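Local atomic coordinates of ABC-type amino acid transport system, periplasmic component (Caldanaerobacter subterraneus subsp. tengcongensis MB4, PDB entry 4YMX), a protein that binds arginine as the periplasmic substrate-binding component of an amino acid ABC transporter, probably delivering it to the membrane-embedded part of the system. Residues S44-P49 and L172-D177; D177-L182 and A199-Y204. All blocks are in the same frame, centred on the assembly; numbering follows the deposited sequence.

In the fold
Contact 1 and contact 2 lie side by side, their centres about 10 Å apart, and share helix 175-183: its start serves contact 1 and its next turn contact 2. Contact 1 crosses the cleft between the two lobes of this periplasmic binding protein, with Ser44, Asp46 and Phe47 on the bound arginine. Contact 2 stays within one lobe, joining helix 175-183 to residues 199-204. Tyr200 ties them together: its ring stacks in contact 2, while its OH lies 2.8 Å from Asp46 O of contact 1, probably a hydrogen bond. The Tyr200 side chain is itself about 8 Å from the bound arginine.

Contact 1. Residues S44-P49 and L172-D177; sequences SADFPP and LNRVSD. With ARG (arginine), chain C.
Asp46 reaches across to the start of helix 175-183, where Val175 N donates to its OD2 (2.8 Å). The N-H points almost straight at the oxygen (170°) and meets it on the anti side, 33° out of the carboxylate plane. The other oxygen, OD1, accepts from NH1 of the bound arginine at 2.9 Å, and the ligand's NH2 donates to Ser44 O, also at 2.9 Å. One carboxylate therefore grips both the substrate and the opposite lobe; with chi1 at 58°, CG sits between the backbone N and carbonyl carbon of Asp46, which turns the carboxylate toward Val175 N and the ligand together. Gln152 NE2 hydrogen-bonds Asn173 O and adds a weak bond to Asp46 OD2.

This is the closed cleft of a family 3 solute-binding protein, with the ligand held between two lobes.

Between the two segments, the charged pairing is looser. Arg174, bent at chi2 and chi3, brings one guanidinium face over Asp46 CB; OD2 lies 4.0 Å from NE, well out of the guanidinium plane, a long salt bridge with no N-H aimed at it. The main ionic partner of Arg174 is Asp85.

Phe47 contributes its ring. The ligand's charged guanidinium lies over one face, NE 3.4 Å above the plane; the apolar contact is at the edge, where Val175 CG2 touches Phe47 CD2 at 4.1 Å.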
loop_
_atom_site.group_PDB
_atom_site.type_symbol
_atom_site.label_atom_id
_atom_site.label_comp_id
_atom_site.label_asym_id
_atom_site.label_seq_id
_atom_site.Cartn_x
_atom_site.Cartn_y
_atom_site.Cartn_z
ATOM N N SER A 44 1.153 -5.367 -5.204
ATOM C CA SER A 44 -0.199 -5.140 -5.701
ATOM C C SER A 44 -0.193 -3.746 -6.297
ATOM O O SER A 44 -0.200 -2.757 -5.564
ATOM C CB SER A 44 -1.212 -5.235 -4.560
ATOM O OG SER A 44 -2.537 -5.015 -5.030
ATOM N N ALA A 45 -0.134 -3.660 -7.624
ATOM C CA ALA A 45 0.114 -2.383 -8.301
ATOM C C ALA A 45 -1.168 -1.593 -8.582
ATOM O O ALA A 45 -1.465 -1.200 -9.724
ATOM C CB ALA A 45 0.931 -2.595 -9.585
ATOM N N ASP A 46 -1.901 -1.348 -7.503
ATOM C CA ASP A 46 -3.128 -0.579 -7.502
ATOM C C ASP A 46 -3.010 0.564 -6.503
ATOM O O ASP A 46 -4.012 1.062 -5.999
ATOM C CB ASP A 46 -4.281 -1.491 -7.076
ATOM C CG ASP A 46 -4.070 -2.120 -5.690
ATOM O OD1 ASP A 46 -2.949 -2.058 -5.129
ATOM O OD2 ASP A 46 -5.037 -2.692 -5.163
ATOM N N PHE A 47 -1.780 0.978 -6.217
ATOM C CA PHE A 47 -1.486 1.759 -5.020
ATOM C C PHE A 47 -0.520 2.898 -5.331
ATOM O O PHE A 47 0.571 2.974 -4.747
ATOM C CB PHE A 47 -0.872 0.811 -3.980
ATOM C CG PHE A 47 -1.200 1.136 -2.534
ATOM C CD1 PHE A 47 -0.180 1.394 -1.626
ATOM C CD2 PHE A 47 -2.510 1.146 -2.080
ATOM C CE1 PHE A 47 -0.457 1.641 -0.282
ATOM C CE2 PHE A 47 -2.797 1.395 -0.746
ATOM C CZ PHE A 47 -1.773 1.661 0.153
ATOM N N PRO A 48 -0.902 3.792 -6.263
ATOM C CA PRO A 48 -0.044 4.942 -6.566
ATOM C C PRO A 48 0.065 5.843 -5.338
ATOM O O PRO A 48 -0.928 6.020 -4.640
ATOM C CB PRO A 48 -0.821 5.663 -7.678
ATOM C CG PRO A 48 -2.268 5.270 -7.437
ATOM C CD PRO A 48 -2.186 3.853 -6.999
ATOM N N PRO A 49 1.236 6.444 -5.085
ATOM C CA PRO A 49 2.471 6.432 -5.875
ATOM C C PRO A 49 3.481 5.355 -5.481
ATOM O O PRO A 49 4.638 5.439 -5.912
ATOM C CB PRO A 49 3.063 7.809 -5.574
ATOM C CG PRO A 49 2.687 8.018 -4.141
ATOM C CD PRO A 49 1.291 7.459 -4.014
ATOM N N LEU A 172 -12.915 -5.662 -1.316
ATOM C CA LEU A 172 -12.403 -5.707 -2.686
ATOM C C LEU A 172 -10.975 -6.245 -2.750
ATOM O O LEU A 172 -10.161 -6.000 -1.855
ATOM C CB LEU A 172 -12.423 -4.295 -3.297
ATOM C CG LEU A 172 -13.763 -3.691 -3.743
ATOM C CD1 LEU A 172 -14.473 -4.601 -4.745
ATOM C CD2 LEU A 172 -14.674 -3.356 -2.560
ATOM N N ASN A 173 -10.660 -6.948 -3.833
ATOM C CA ASN A 173 -9.287 -7.365 -4.081
ATOM C C ASN A 173 -8.352 -6.193 -4.338
ATOM O O ASN A 173 -7.236 -6.170 -3.829
ATOM C CB ASN A 173 -9.225 -8.316 -5.276
ATOM C CG ASN A 173 -9.851 -9.656 -4.982
ATOM O OD1 ASN A 173 -9.902 -10.088 -3.830
ATOM N ND2 ASN A 173 -10.334 -10.320 -6.023
ATOM N N ARG A 174 -8.816 -5.235 -5.138
ATOM C CA ARG A 174 -7.982 -4.138 -5.624
ATOM C C ARG A 174 -8.585 -2.780 -5.299
ATOM O O ARG A 174 -9.802 -2.572 -5.383
ATOM C CB ARG A 174 -7.782 -4.255 -7.141
ATOM C CG ARG A 174 -7.138 -5.565 -7.572
ATOM C CD ARG A 174 -5.641 -5.532 -7.339
ATOM N NE ARG A 174 -4.939 -4.895 -8.455
ATOM C CZ ARG A 174 -3.658 -5.099 -8.758
ATOM N NH1 ARG A 174 -2.917 -5.913 -8.027
ATOM N NH2 ARG A 174 -3.122 -4.486 -9.802
ATOM N N VAL A 175 -7.709 -1.851 -4.943
ATOM C CA VAL A 175 -8.118 -0.509 -4.549
ATOM C C VAL A 175 -8.867 0.210 -5.664
ATOM O O VAL A 175 -9.789 0.991 -5.399
ATOM C CB VAL A 175 -6.889 0.315 -4.101
ATOM C CG1 VAL A 175 -7.276 1.759 -3.808
ATOM C CG2 VAL A 175 -6.263 -0.326 -2.870
ATOM N N SER A 176 -8.485 -0.046 -6.913
ATOM C CA SER A 176 -9.132 0.616 -8.037
ATOM C C SER A 176 -10.644 0.358 -8.059
ATOM O O SER A 176 -11.421 1.238 -8.414
ATOM C CB SER A 176 -8.488 0.183 -9.352
ATOM O OG SER A 176 -8.469 -1.232 -9.443
ATOM N N ASP A 177 -11.064 -0.827 -7.632
ATOM C CA ASP A 177 -12.489 -1.141 -7.586
ATOM C C ASP A 177 -13.222 -0.441 -6.454
ATOM O O ASP A 177 -14.415 -0.158 -6.563
ATOM C CB ASP A 177 -12.699 -2.653 -7.547
ATOM C CG ASP A 177 -12.303 -3.302 -8.841
ATOM O OD1 ASP A 177 -12.863 -2.913 -9.889
ATOM O OD2 ASP A 177 -11.402 -4.164 -8.829
HETATM N N ARG C . -0.720 -0.344 4.402
HETATM C CA ARG C . -1.917 -1.222 4.309
HETATM C C ARG C . -1.585 -2.632 4.762
HETATM O O ARG C . -0.423 -2.958 5.002
HETATM C CB ARG C . -2.447 -1.247 2.875
HETATM C CG ARG C . -1.411 -1.641 1.840
HETATM C CD ARG C . -2.047 -1.917 0.487
HETATM N NE ARG C . -1.041 -1.969 -0.564
HETATM C CZ ARG C . -1.303 -2.190 -1.846
HETATM N NH1 ARG C . -2.544 -2.390 -2.259
HETATM N NH2 ARG C . -0.312 -2.217 -2.716
HETATM O OXT ARG C . -2.475 -3.470 4.898
#

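Contact 2. Residues D177-L182 and A199-Y204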
loop_
_atom_site.group_PDB
_atom_site.type_symbol
_atom_site.label_atom_id
_atom_site.label_comp_id
_atom_site.label_asym_id
_atom_site.label_seq_id
_atom_site.Cartn_x
_atom_site.Cartn_y
_atom_site.Cartn_z
ATOM N N ASP A 177 -11.064 -0.827 -7.632
ATOM C CA ASP A 177 -12.489 -1.141 -7.586
ATOM C C ASP A 177 -13.222 -0.441 -6.454
ATOM O O ASP A 177 -14.415 -0.158 -6.563
ATOM C CB ASP A 177 -12.699 -2.653 -7.547
ATOM C CG ASP A 177 -12.303 -3.302 -8.841
ATOM O OD1 ASP A 177 -12.863 -2.913 -9.889
ATOM O OD2 ASP A 177 -11.402 -4.164 -8.829
ATOM N N GLU A 178 -12.510 -0.127 -5.378
ATOM C CA GLU A 178 -13.093 0.630 -4.278
ATOM C C GLU A 178 -13.466 2.028 -4.736
ATOM O O GLU A 178 -14.520 2.552 -4.373
ATOM C CB GLU A 178 -12.113 0.691 -3.108
ATOM C CG GLU A 178 -11.752 -0.688 -2.573
ATOM C CD GLU A 178 -10.608 -0.642 -1.593
ATOM O OE1 GLU A 178 -10.617 0.226 -0.686
ATOM O OE2 GLU A 178 -9.679 -1.472 -1.736
ATOM N N PHE A 179 -12.595 2.640 -5.529
ATOM C CA PHE A 179 -12.892 3.958 -6.059
ATOM C C PHE A 179 -14.019 3.937 -7.080
ATOM O O PHE A 179 -14.847 4.855 -7.108
ATOM C CB PHE A 179 -11.623 4.627 -6.591
ATOM C CG PHE A 179 -10.772 5.204 -5.497
ATOM C CD1 PHE A 179 -10.949 6.518 -5.105
ATOM C CD2 PHE A 179 -9.850 4.410 -4.815
ATOM C CE1 PHE A 179 -10.194 7.057 -4.073
ATOM C CE2 PHE A 179 -9.089 4.938 -3.784
ATOM C CZ PHE A 179 -9.267 6.267 -3.415
ATOM N N MET A 180 -14.087 2.877 -7.881
ATOM C CA MET A 180 -15.211 2.721 -8.794
ATOM C C MET A 180 -16.521 2.562 -8.017
ATOM O O MET A 180 -17.548 3.131 -8.399
ATOM C CB MET A 180 -14.977 1.545 -9.746
ATOM C CG MET A 180 -13.878 1.817 -10.767
ATOM S SD MET A 180 -13.249 0.304 -11.537
ATOM C CE MET A 180 -14.708 -0.269 -12.399
ATOM N N ASP A 181 -16.475 1.827 -6.910
ATOM C CA ASP A 181 -17.648 1.658 -6.054
ATOM C C ASP A 181 -18.152 2.999 -5.536
ATOM O O ASP A 181 -19.345 3.302 -5.599
ATOM C CB ASP A 181 -17.322 0.777 -4.844
ATOM C CG ASP A 181 -17.237 -0.683 -5.182
ATOM O OD1 ASP A 181 -17.780 -1.103 -6.229
ATOM O OD2 ASP A 181 -16.639 -1.425 -4.373
ATOM N N LEU A 182 -17.240 3.802 -5.001
ATOM C CA LEU A 182 -17.628 5.097 -4.454
ATOM C C LEU A 182 -18.173 6.009 -5.546
ATOM O O LEU A 182 -19.209 6.663 -5.359
ATOM C CB LEU A 182 -16.458 5.746 -3.710
ATOM C CG LEU A 182 -16.808 7.050 -2.980
ATOM C CD1 LEU A 182 -17.850 6.820 -1.891
ATOM C CD2 LEU A 182 -15.551 7.689 -2.395
ATOM N N ALA A 199 -3.545 10.451 -4.711
ATOM C CA ALA A 199 -3.235 10.067 -6.081
ATOM C C ALA A 199 -4.505 9.785 -6.886
ATOM O O ALA A 199 -4.664 10.286 -8.003
ATOM C CB ALA A 199 -2.315 8.864 -6.091
ATOM N N TYR A 200 -5.410 8.989 -6.322
ATOM C CA TYR A 200 -6.664 8.689 -7.008
ATOM C C TYR A 200 -7.519 9.933 -7.244
ATOM O O TYR A 200 -8.193 10.036 -8.269
ATOM C CB TYR A 200 -7.463 7.642 -6.236
ATOM C CG TYR A 200 -7.082 6.202 -6.550
ATOM C CD1 TYR A 200 -6.137 5.522 -5.786
ATOM C CD2 TYR A 200 -7.681 5.521 -7.604
ATOM C CE1 TYR A 200 -5.797 4.205 -6.065
ATOM C CE2 TYR A 200 -7.342 4.207 -7.897
ATOM C CZ TYR A 200 -6.400 3.556 -7.120
ATOM O OH TYR A 200 -6.073 2.249 -7.405
ATOM N N LEU A 201 -7.482 10.875 -6.307
ATOM C CA LEU A 201 -8.331 12.058 -6.396
ATOM C C LEU A 201 -7.837 13.066 -7.443
ATOM O O LEU A 201 -8.540 14.022 -7.768
ATOM C CB LEU A 201 -8.517 12.698 -5.014
ATOM C CG LEU A 201 -9.762 12.205 -4.260
ATOM C CD1 LEU A 201 -9.834 10.678 -4.192
ATOM C CD2 LEU A 201 -9.835 12.816 -2.858
ATOM N N LYS A 202 -6.644 12.841 -7.991
ATOM C CA LYS A 202 -6.213 13.606 -9.163
ATOM C C LYS A 202 -7.158 13.356 -10.334
ATOM O O LYS A 202 -7.422 14.259 -11.135
ATOM C CB LYS A 202 -4.761 13.282 -9.543
ATOM C CG LYS A 202 -3.745 13.604 -8.445
ATOM C CD LYS A 202 -2.306 13.431 -8.931
ATOM C CE LYS A 202 -2.150 12.223 -9.849
ATOM N NZ LYS A 202 -2.551 10.938 -9.211
ATOM N N GLU A 203 -7.686 12.136 -10.431
ATOM C CA GLU A 203 -8.663 11.818 -11.461
ATOM C C GLU A 203 -10.097 11.910 -10.949
ATOM O O GLU A 203 -10.985 12.407 -11.644
ATOM C CB GLU A 203 -8.404 10.423 -12.034
ATOM C CG GLU A 203 -7.038 10.282 -12.694
ATOM C CD GLU A 203 -6.799 11.335 -13.755
ATOM O OE1 GLU A 203 -7.754 11.695 -14.481
ATOM O OE2 GLU A 203 -5.650 11.812 -13.858
ATOM N N TYR A 204 -10.329 11.441 -9.728
ATOM C CA TYR A 204 -11.674 11.464 -9.179
ATOM C C TYR A 204 -11.961 12.813 -8.513
ATOM O O TYR A 204 -11.916 12.958 -7.278
ATOM C CB TYR A 204 -11.857 10.317 -8.195
ATOM C CG TYR A 204 -12.017 8.948 -8.827
ATOM C CD1 TYR A 204 -13.258 8.525 -9.304
ATOM C CD2 TYR A 204 -10.947 8.059 -8.905
ATOM C CE1 TYR A 204 -13.422 7.271 -9.846
ATOM C CE2 TYR A 204 -11.107 6.794 -9.452
ATOM C CZ TYR A 204 -12.350 6.413 -9.915
ATOM O OH TYR A 204 -12.547 5.168 -10.458
#
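Phe179 projects from helix 175-183 into a hollow formed by Tyr200, Leu201 and Tyr204 of segment 199-204. Together Phe179, Tyr200 and Tyr204 make an aromatic cluster that joins two helices of one lobe of the periplasmic binding protein fold.

The floor of the hollow is the Tyr200 ring. Phe179 lies on it in an offset stack, planes only 4° apart and centroids 4.2 Å apart, slid so that Tyr200 CG comes over the middle of the phenylalanine ring. The slide also carries Tyr200 CB onto the same face, as a CH-pi contact 3.7 Å from the Phe179 centroid and close to its normal. Phe179 thus meets both the tyrosine ring and the methylene that bears it.

Leu201 closes the rim. Its CD1 methyl meets the edge of the Phe179 ring near its plane, 3.6 Å from CE1, and the two side chains cross at about a right angle. Ile190 of strand 189-193 and Met207 of strand 207-210 also touch Phe179.

Tyr204 takes the bump at the root of the phenylalanine. Its CE2 rests 3.6 Å from Phe179 CB, and its ring is tilted 32° from the Phe179 ring, an oblique pairing. With Tyr204 CG anti to the carbonyl carbon (chi1 -75°), the phenol slants across helix 175-183, its OH arriving beside the backbone N of Met180.

No hydrogen bond crosses between the two segments, and the fit rests on shape. Met180 is mostly turned to the outside, yet the first part of its side chain still brushes the outer end of the phenol, Met180 CG lying 3.6 Å from Tyr204 OH.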